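Francisella virulence factor (PDB 5EVF) is of unknown function but is a conserved Francisella virulence factor, a small disulfide-containing protein in which a mixed beta-sheet packs against one long helix. Local coordinates at residues Q25-N30 and A76-Y81; Q43-T48 and Q97-A102. All coordinates share one frame; numbering follows the deposited sequence.

Interaction 1: Q25-N30 and A76-Y81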
loop_
_atom_site.group_PDB
_atom_site.type_symbol
_atom_site.label_atom_id
_atom_site.label_comp_id
_atom_site.label_asym_id
_atom_site.label_seq_id
_atom_site.Cartn_x
_atom_site.Cartn_y
_atom_site.Cartn_z
ATOM N N GLN A 25 2.288 -14.704 -3.418
ATOM C CA GLN A 25 1.488 -14.999 -4.597
ATOM C C GLN A 25 0.460 -13.913 -4.901
ATOM O O GLN A 25 -0.339 -14.076 -5.830
ATOM C CB GLN A 25 0.803 -16.360 -4.441
ATOM C CG GLN A 25 1.755 -17.505 -4.047
ATOM C CD GLN A 25 2.865 -17.792 -5.069
ATOM O OE1 GLN A 25 2.650 -18.497 -6.062
ATOM N NE2 GLN A 25 4.067 -17.277 -4.804
ATOM N N VAL A 26 0.462 -12.809 -4.148
ATOM C CA VAL A 26 -0.403 -11.681 -4.478
ATOM C C VAL A 26 0.035 -11.082 -5.804
ATOM O O VAL A 26 1.224 -10.829 -6.020
ATOM C CB VAL A 26 -0.351 -10.623 -3.362
ATOM C CG1 VAL A 26 -1.071 -9.355 -3.803
ATOM C CG2 VAL A 26 -0.966 -11.175 -2.063
ATOM N N ARG A 27 -0.925 -10.848 -6.704
ATOM C CA ARG A 27 -0.633 -10.192 -7.969
ATOM C C ARG A 27 -0.699 -8.690 -7.758
ATOM O O ARG A 27 -1.671 -8.184 -7.187
ATOM C CB ARG A 27 -1.623 -10.625 -9.049
ATOM C CG ARG A 27 -1.718 -12.142 -9.180
ATOM C CD ARG A 27 -2.537 -12.572 -10.393
ATOM N NE ARG A 27 -3.847 -11.935 -10.420
ATOM C CZ ARG A 27 -4.956 -12.448 -9.898
ATOM N NH1 ARG A 27 -4.935 -13.636 -9.305
ATOM N NH2 ARG A 27 -6.098 -11.763 -9.971
ATOM N N VAL A 28 0.331 -7.985 -8.216
ATOM C CA VAL A 28 0.504 -6.572 -7.903
ATOM C C VAL A 28 0.506 -5.793 -9.208
ATOM O O VAL A 28 1.325 -6.067 -10.093
ATOM C CB VAL A 28 1.801 -6.333 -7.115
ATOM C CG1 VAL A 28 2.046 -4.858 -6.933
ATOM C CG2 VAL A 28 1.741 -7.056 -5.775
ATOM N N TYR A 29 -0.380 -4.804 -9.317
ATOM C CA TYR A 29 -0.487 -4.016 -10.534
ATOM C C TYR A 29 -0.484 -2.526 -10.207
ATOM O O TYR A 29 -0.858 -2.113 -9.111
ATOM C CB TYR A 29 -1.768 -4.337 -11.297
ATOM C CG TYR A 29 -1.976 -5.803 -11.585
ATOM C CD1 TYR A 29 -3.005 -6.503 -10.974
ATOM C CD2 TYR A 29 -1.151 -6.483 -12.460
ATOM C CE1 TYR A 29 -3.210 -7.850 -11.243
ATOM C CE2 TYR A 29 -1.348 -7.826 -12.731
ATOM C CZ TYR A 29 -2.372 -8.500 -12.112
ATOM O OH TYR A 29 -2.586 -9.839 -12.404
ATOM N N ASN A 30 -0.086 -1.719 -11.191
ATOM C CA ASN A 30 -0.178 -0.266 -11.034
ATOM C C ASN A 30 -1.627 0.215 -11.105
ATOM O O ASN A 30 -2.367 -0.136 -12.033
ATOM C CB ASN A 30 0.630 0.441 -12.119
ATOM C CG ASN A 30 2.080 0.100 -12.087
ATOM O OD1 ASN A 30 2.601 -0.448 -11.103
ATOM N ND2 ASN A 30 2.776 0.448 -13.177
ATOM N N ALA A 76 -6.400 -10.874 0.274
ATOM C CA ALA A 76 -6.337 -10.373 -1.094
ATOM C C ALA A 76 -5.607 -11.346 -2.010
ATOM O O ALA A 76 -4.580 -11.926 -1.638
ATOM C CB ALA A 76 -5.622 -9.026 -1.126
ATOM N N HIS A 77 -6.118 -11.491 -3.234
ATOM C CA HIS A 77 -5.380 -12.146 -4.301
ATOM C C HIS A 77 -4.621 -11.170 -5.189
ATOM O O HIS A 77 -3.684 -11.585 -5.886
ATOM C CB HIS A 77 -6.335 -12.965 -5.164
ATOM C CG HIS A 77 -6.972 -14.096 -4.428
ATOM N ND1 HIS A 77 -8.317 -14.368 -4.510
ATOM C CD2 HIS A 77 -6.448 -15.024 -3.594
ATOM C CE1 HIS A 77 -8.597 -15.419 -3.760
ATOM N NE2 HIS A 77 -7.479 -15.839 -3.196
ATOM N N GLU A 78 -4.983 -9.890 -5.155
ATOM C CA GLU A 78 -4.443 -8.902 -6.075
ATOM C C GLU A 78 -4.521 -7.534 -5.411
ATOM O O GLU A 78 -5.465 -7.251 -4.675
ATOM C CB GLU A 78 -5.226 -8.951 -7.393
ATOM C CG GLU A 78 -5.272 -7.698 -8.224
ATOM C CD GLU A 78 -6.169 -7.878 -9.456
ATOM O OE1 GLU A 78 -6.425 -6.884 -10.146
ATOM O OE2 GLU A 78 -6.596 -9.016 -9.722
ATOM N N ILE A 79 -3.531 -6.676 -5.672
ATOM C CA ILE A 79 -3.645 -5.283 -5.254
ATOM C C ILE A 79 -3.257 -4.403 -6.427
ATOM O O ILE A 79 -2.397 -4.764 -7.233
ATOM C CB ILE A 79 -2.783 -4.916 -4.031
ATOM C CG1 ILE A 79 -1.300 -5.159 -4.309
ATOM C CG2 ILE A 79 -3.239 -5.685 -2.817
ATOM C CD1 ILE A 79 -0.428 -4.608 -3.177
ATOM N N LYS A 80 -3.904 -3.240 -6.514
ATOM C CA LYS A 80 -3.560 -2.194 -7.467
ATOM C C LYS A 80 -3.204 -0.973 -6.638
ATOM O O LYS A 80 -4.011 -0.542 -5.813
ATOM C CB LYS A 80 -4.728 -1.896 -8.413
ATOM C CG LYS A 80 -5.267 -3.124 -9.152
ATOM C CD LYS A 80 -6.376 -2.731 -10.141
ATOM C CE LYS A 80 -7.109 -3.963 -10.679
ATOM N NZ LYS A 80 -8.340 -3.589 -11.454
ATOM N N TYR A 81 -2.001 -0.427 -6.833
ATOM C CA TYR A 81 -1.507 0.571 -5.899
ATOM C C TYR A 81 -0.889 1.770 -6.615
ATOM O O TYR A 81 -0.559 1.732 -7.811
ATOM C CB TYR A 81 -0.462 -0.047 -4.956
ATOM C CG TYR A 81 0.858 -0.186 -5.659
ATOM C CD1 TYR A 81 1.070 -1.202 -6.589
ATOM C CD2 TYR A 81 1.875 0.745 -5.458
ATOM C CE1 TYR A 81 2.279 -1.308 -7.277
ATOM C CE2 TYR A 81 3.077 0.645 -6.152
ATOM C CZ TYR A 81 3.267 -0.376 -7.057
ATOM O OH TYR A 81 4.461 -0.477 -7.735
HETATM O O HOH W 1 -3.088 -14.279 -5.586
#
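The ring of Tyr29 meets the carboxylate of Glu78 at its edge, with CD of Glu78 close to the ring plane, 3.5 Å from CE1 of Tyr29, and the two planes nearly perpendicular at 84°. The guanidinium of Arg27 has the carbonyl oxygen of His77 over one face, offset toward the rim, and the hydroxyl of Tyr29 at its edge, where NE makes a weak hydrogen bond to OH. NH2 of Arg27 forms a salt bridge with OE2 of Glu78 at 2.8 Å, reaching that oxygen on its anti side, somewhat out of the carboxylate plane, and has a second acidic partner in Asp105. The arginine chain bends at chi3 (-53°), which turns the guanidinium toward Glu78, whose own chain runs extended. Arg27, Tyr29 and Glu78 thus form a polar cluster on the face they share with Lys80.

Below this face the two strands run parallel. Arg27 N donates to His77 O at 3.0 Å, Ile79 N to Arg27 O at 2.8 Å, Tyr29 N to Ile79 O, and Tyr81 N to Tyr29 O. A water donates to both Gln25 O and His77 O, bridging the two segments at the end where the pairing begins. On the other face CG2 of Val28 lies alongside CG1 of Ile79 at 3.9 Å, and CG1 of Val28 approaches CE1 of Tyr81 at 3.6 Å.

This apolar face turns toward helix 56-73, where Val28 and Ile79 both touch Ile68. Strand 27-30 is outermost in the sheet within the chain, whereas strand 78-84 is also paired with strand 95-103; there His77 and Glu78 form a classic beta bulge opposite Phe103.

Interaction 2: Q43-T48 and Q97-A102; sequences QVRTST and QLRGYA
Arg45 lays its guanidinium flat over that of Arg99, the group centres 3.5 Å apart and the planes only 12° from parallel. NH2 of each arginine lies over the centre of the other group, and the two NE atoms, both donors, come within 3.2 Å of each other. The chains reach this overlap differently: Arg45 is extended from CG to NE, whereas Arg99 folds at chi2 (79°) and chi3 (64°), bringing its end back beneath its neighbour. NH1 of Arg99 donates a 3.2 Å hydrogen bond to OH of Tyr101, which sits at the edge of the guanidinium, near its plane, and helps to fix the rotation of that group. Gln43 joins the same face of the sheet, its CG running beside the Tyr101 ring at 3.8 Å from CE1.

The backbones are antiparallel. Val44 and Gly100 form one hydrogen-bonded pair, with Gly100 N to Val44 O at 2.8 Å, and Thr46 and Leu98 form another, with Leu98 N to Thr46 O at 2.8 Å. Between them Arg45 and Arg99 occupy a non-hydrogen-bonded position.

The opposite face carries Val44, Thr46 and Leu98 toward helix 56-73. Val44 faces Gly100, which has no side chain there. OG1 of Thr46 touches CB of Leu98 at 3.4 Å and is hydrogen-bonded to the backbone oxygen of Asn63 on the helix, so this buried hydroxyl has a polar partner.

The contact thus has one mainly apolar, helix-facing side and one rich in hydrogen-bonding groups; on the latter, two stacked like charges lie close together, a cost that the tyrosine bond, and perhaps solvent around these partly exposed side chains, probably offsets in part.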
loop_
_atom_site.group_PDB
_atom_site.type_symbol
_atom_site.label_atom_id
_atom_site.label_comp_id
_atom_site.label_asym_id
_atom_site.label_seq_id
_atom_site.Cartn_x
_atom_site.Cartn_y
_atom_site.Cartn_z
ATOM N N GLN A 43 -9.337 -1.347 0.883
ATOM C CA GLN A 43 -8.121 -0.601 0.593
ATOM C C GLN A 43 -7.053 -0.924 1.620
ATOM O O GLN A 43 -7.352 -1.200 2.774
ATOM C CB GLN A 43 -8.332 0.916 0.641
ATOM C CG GLN A 43 -9.591 1.440 0.044
ATOM C CD GLN A 43 -9.811 2.907 0.382
ATOM O OE1 GLN A 43 -10.949 3.359 0.479
ATOM N NE2 GLN A 43 -8.724 3.649 0.587
ATOM N N VAL A 44 -5.799 -0.858 1.187
ATOM C CA VAL A 44 -4.658 -0.885 2.091
ATOM C C VAL A 44 -3.944 0.447 1.935
ATOM O O VAL A 44 -3.786 0.941 0.813
ATOM C CB VAL A 44 -3.722 -2.080 1.801
ATOM C CG1 VAL A 44 -3.262 -2.080 0.330
ATOM C CG2 VAL A 44 -2.541 -2.081 2.750
ATOM N N ARG A 45 -3.570 1.057 3.058
ATOM C CA ARG A 45 -2.844 2.318 3.044
ATOM C C ARG A 45 -1.614 2.156 3.915
ATOM O O ARG A 45 -1.722 1.725 5.066
ATOM C CB ARG A 45 -3.708 3.484 3.535
ATOM C CG ARG A 45 -4.988 3.696 2.731
ATOM C CD ARG A 45 -5.712 4.943 3.189
ATOM N NE ARG A 45 -6.978 5.120 2.478
ATOM C CZ ARG A 45 -7.805 6.137 2.693
ATOM N NH1 ARG A 45 -7.500 7.073 3.583
ATOM N NH2 ARG A 45 -8.940 6.224 2.009
ATOM N N THR A 46 -0.443 2.470 3.363
ATOM C CA THR A 46 0.777 2.426 4.155
ATOM C C THR A 46 1.509 3.754 4.036
ATOM O O THR A 46 1.279 4.535 3.113
ATOM C CB THR A 46 1.703 1.278 3.725
ATOM O OG1 THR A 46 1.958 1.364 2.320
ATOM C CG2 THR A 46 1.051 -0.049 4.003
ATOM N N SER A 47 2.402 4.008 4.988
ATOM C CA SER A 47 3.144 5.254 4.917
ATOM C C SER A 47 4.435 5.126 5.711
ATOM O O SER A 47 4.503 4.402 6.701
ATOM C CB SER A 47 2.309 6.420 5.437
ATOM O OG SER A 47 2.101 6.297 6.820
ATOM N N THR A 48 5.453 5.847 5.252
ATOM C CA THR A 48 6.772 5.871 5.875
ATOM C C THR A 48 7.260 7.312 5.886
ATOM O O THR A 48 7.120 8.016 4.888
ATOM C CB THR A 48 7.768 5.008 5.093
ATOM O OG1 THR A 48 7.207 3.711 4.869
ATOM C CG2 THR A 48 9.120 4.906 5.832
ATOM N N GLN A 97 3.330 7.987 1.019
ATOM C CA GLN A 97 2.207 7.117 1.307
ATOM C C GLN A 97 1.940 6.215 0.116
ATOM O O GLN A 97 2.464 6.417 -0.981
ATOM C CB GLN A 97 0.972 7.944 1.668
ATOM C CG GLN A 97 1.251 8.847 2.853
ATOM C CD GLN A 97 0.011 9.489 3.433
ATOM O OE1 GLN A 97 -1.030 9.562 2.781
ATOM N NE2 GLN A 97 0.118 9.966 4.672
ATOM N N LEU A 98 1.147 5.183 0.359
ATOM C CA LEU A 98 0.691 4.306 -0.702
ATOM C C LEU A 98 -0.792 4.072 -0.487
ATOM O O LEU A 98 -1.228 3.869 0.651
ATOM C CB LEU A 98 1.456 2.968 -0.688
ATOM C CG LEU A 98 0.989 1.865 -1.628
ATOM C CD1 LEU A 98 2.163 0.960 -1.938
ATOM C CD2 LEU A 98 -0.117 1.043 -0.996
ATOM N N ARG A 99 -1.553 4.091 -1.581
ATOM C CA ARG A 99 -2.963 3.707 -1.589
ATOM C C ARG A 99 -3.092 2.472 -2.459
ATOM O O ARG A 99 -2.665 2.487 -3.620
ATOM C CB ARG A 99 -3.827 4.844 -2.133
ATOM C CG ARG A 99 -5.304 4.492 -2.349
ATOM C CD ARG A 99 -6.046 4.529 -1.031
ATOM N NE ARG A 99 -6.068 5.867 -0.463
ATOM C CZ ARG A 99 -7.041 6.759 -0.672
ATOM N NH1 ARG A 99 -8.107 6.456 -1.422
ATOM N NH2 ARG A 99 -6.968 7.968 -0.116
ATOM N N GLY A 100 -3.636 1.407 -1.899
ATOM C CA GLY A 100 -3.811 0.165 -2.634
ATOM C C GLY A 100 -5.256 -0.275 -2.537
ATOM O O GLY A 100 -5.931 -0.001 -1.544
ATOM N N TYR A 101 -5.746 -0.868 -3.616
ATOM C CA TYR A 101 -7.070 -1.479 -3.625
ATOM C C TYR A 101 -6.887 -2.979 -3.727
ATOM O O TYR A 101 -6.111 -3.451 -4.564
ATOM C CB TYR A 101 -7.918 -0.937 -4.769
ATOM C CG TYR A 101 -8.258 0.514 -4.514
ATOM C CD1 TYR A 101 -9.460 0.849 -3.921
ATOM C CD2 TYR A 101 -7.362 1.532 -4.816
ATOM C CE1 TYR A 101 -9.785 2.142 -3.651
ATOM C CE2 TYR A 101 -7.683 2.859 -4.536
ATOM C CZ TYR A 101 -8.905 3.146 -3.965
ATOM O OH TYR A 101 -9.277 4.442 -3.668
ATOM N N ALA A 102 -7.586 -3.718 -2.863
ATOM C CA ALA A 102 -7.448 -5.163 -2.775
ATOM C C ALA A 102 -8.584 -5.852 -3.513
ATOM O O ALA A 102 -9.722 -5.380 -3.496
ATOM C CB ALA A 102 -7.441 -5.619 -1.316
#

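How the interactions relate
Interactions 1 and 2 lie in one mixed sheet, their centres 12 Å apart, and join at its middle: strand 78-84 of interaction 1 neighbours strand 95-103 of interaction 2, with Lys80 O probably accepting a hydrogen bond from Tyr101 N at 2.8 Å. Tyr81 also packs on Leu98, linking the side chains of the two contacts on that side of the sheet. Along the chain their segments alternate, in the order 25-30, 43-48, 76-81, 97-102, with helix 56-73 between the second and third. Interaction 1 adds the parallel outer strand 27-30, while interaction 2 links the sheet toward strand 6-12. Together they tie sequence-distant strands into a single sheet backed by the helix.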